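Local coordinates for protein GIL01 gp7 (Bacillus phage pGIL01, PDB 6N7O) that inhibits the host LexA repressor, probably by binding to it, at residues A[28-31]-A[32-35]. Numbering follows the deposited sequence. Where two conformers were deposited one is given.
Sequences IDRL and MQVT
At one edge of the R30 guanidinium sits the side-chain amide of Q33, whose OE1 accepts a hydrogen bond from R30 NH1 at 3.0 Å. The oxygen lies 23° out of the guanidinium plane, and the two flat groups are turned 72° against each other. R30 gets there by bending at chi2 and chi3, which folds the chain back so that R30 CD also passes 3.4 Å from Q33 OE1; Q33 runs extended beyond CG to meet it. At another edge, NE forms a salt bridge with E13 of helix 2-16, so R30 ties the two helices of the chain together while Q33 holds its NH1.

All this rides on helix 24-34, which pairs with helix 2-16 within a two-chain assembly; its i to i+4 bonds run regularly from M32 N to I28 O (2.9 Å) through V34 N to R30 O. L31 O takes two bonds from T35, through the backbone N at 2.9 Å and through OG1 at 3.0 Å, the two donors arriving from opposite faces of the carbonyl plane. The second is the familiar bond of a helical threonine hydroxyl to the carbonyl four residues earlier: a chi1 of 56° places OG1 between the backbone N and the carbonyl carbon, from where it reaches back one turn. L31 and V34 pack against helix 2-16. Alongside, I28 CG2 touches M32 SD at 4.1 Å, and both residues also pack on the second subunit, M32 on its I11.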
loop_
_atom_site.group_PDB
_atom_site.type_symbol
_atom_site.label_atom_id
_atom_site.label_comp_id
_atom_site.label_asym_id
_atom_site.label_seq_id
_atom_site.Cartn_x
_atom_site.Cartn_y
_atom_site.Cartn_z
ATOM N N ILE A 28 -5.180 3.505 0.675
ATOM C CA ILE A 28 -5.104 3.621 2.129
ATOM C C ILE A 28 -5.942 2.536 2.795
ATOM O O ILE A 28 -5.490 1.872 3.735
ATOM C CB ILE A 28 -5.553 5.023 2.563
ATOM C CG1 ILE A 28 -4.495 6.059 2.158
ATOM C CG2 ILE A 28 -5.871 5.046 4.066
ATOM C CD1 ILE A 28 -4.947 7.496 2.365
ATOM N N ASP A 29 -7.179 2.344 2.322
ATOM C CA ASP A 29 -8.032 1.300 2.889
ATOM C C ASP A 29 -7.341 -0.058 2.828
ATOM O O ASP A 29 -7.346 -0.809 3.806
ATOM C CB ASP A 29 -9.371 1.230 2.156
ATOM C CG ASP A 29 -10.331 2.342 2.557
ATOM O OD1 ASP A 29 -10.046 3.088 3.518
ATOM O OD2 ASP A 29 -11.391 2.463 1.905
ATOM N N ARG A 30 -6.739 -0.386 1.683
ATOM C CA ARG A 30 -6.131 -1.710 1.531
ATOM C C ARG A 30 -4.914 -1.873 2.436
ATOM O O ARG A 30 -4.701 -2.951 3.016
ATOM C CB ARG A 30 -5.745 -1.958 0.076
ATOM C CG ARG A 30 -6.941 -2.066 -0.851
ATOM C CD ARG A 30 -7.647 -3.413 -0.735
ATOM N NE ARG A 30 -6.840 -4.497 -1.302
ATOM C CZ ARG A 30 -6.262 -5.447 -0.574
ATOM N NH1 ARG A 30 -6.402 -5.441 0.744
ATOM N NH2 ARG A 30 -5.543 -6.404 -1.154
ATOM N N LEU A 31 -4.086 -0.831 2.547
ATOM C CA LEU A 31 -2.904 -0.923 3.396
ATOM C C LEU A 31 -3.298 -1.026 4.867
ATOM O O LEU A 31 -2.628 -1.711 5.647
ATOM C CB LEU A 31 -1.987 0.275 3.161
ATOM C CG LEU A 31 -1.326 0.338 1.779
ATOM C CD1 LEU A 31 -0.540 1.609 1.608
ATOM C CD2 LEU A 31 -0.420 -0.880 1.592
ATOM N N MET A 32 -4.381 -0.363 5.271
ATOM C CA MET A 32 -4.848 -0.550 6.636
ATOM C C MET A 32 -5.332 -1.973 6.860
ATOM O O MET A 32 -5.175 -2.514 7.960
ATOM C CB MET A 32 -5.944 0.459 6.958
ATOM C CG MET A 32 -5.405 1.870 7.033
ATOM S SD MET A 32 -6.641 3.031 7.608
ATOM C CE MET A 32 -7.053 2.299 9.188
ATOM N N GLN A 33 -5.894 -2.607 5.827
ATOM C CA GLN A 33 -6.221 -4.021 5.939
ATOM C C GLN A 33 -4.961 -4.869 6.040
ATOM O O GLN A 33 -4.906 -5.819 6.826
ATOM C CB GLN A 33 -7.060 -4.467 4.751
ATOM C CG GLN A 33 -8.433 -3.821 4.686
ATOM C CD GLN A 33 -9.232 -4.281 3.472
ATOM O OE1 GLN A 33 -8.707 -4.378 2.362
ATOM N NE2 GLN A 33 -10.505 -4.581 3.685
ATOM N N VAL A 34 -3.938 -4.535 5.254
ATOM C CA VAL A 34 -2.707 -5.323 5.265
ATOM C C VAL A 34 -2.043 -5.268 6.634
ATOM O O VAL A 34 -1.526 -6.279 7.135
ATOM C CB VAL A 34 -1.761 -4.826 4.159
ATOM C CG1 VAL A 34 -0.376 -5.439 4.336
ATOM C CG2 VAL A 34 -2.342 -5.149 2.788
ATOM N N THR A 35 -2.064 -4.101 7.271
ATOM C CA THR A 35 -1.372 -3.907 8.539
ATOM C C THR A 35 -2.220 -4.267 9.752
ATOM O O THR A 35 -1.718 -4.168 10.873
ATOM C CB THR A 35 -0.904 -2.462 8.682
ATOM O OG1 THR A 35 -2.025 -1.577 8.546
ATOM C CG2 THR A 35 0.141 -2.138 7.626
#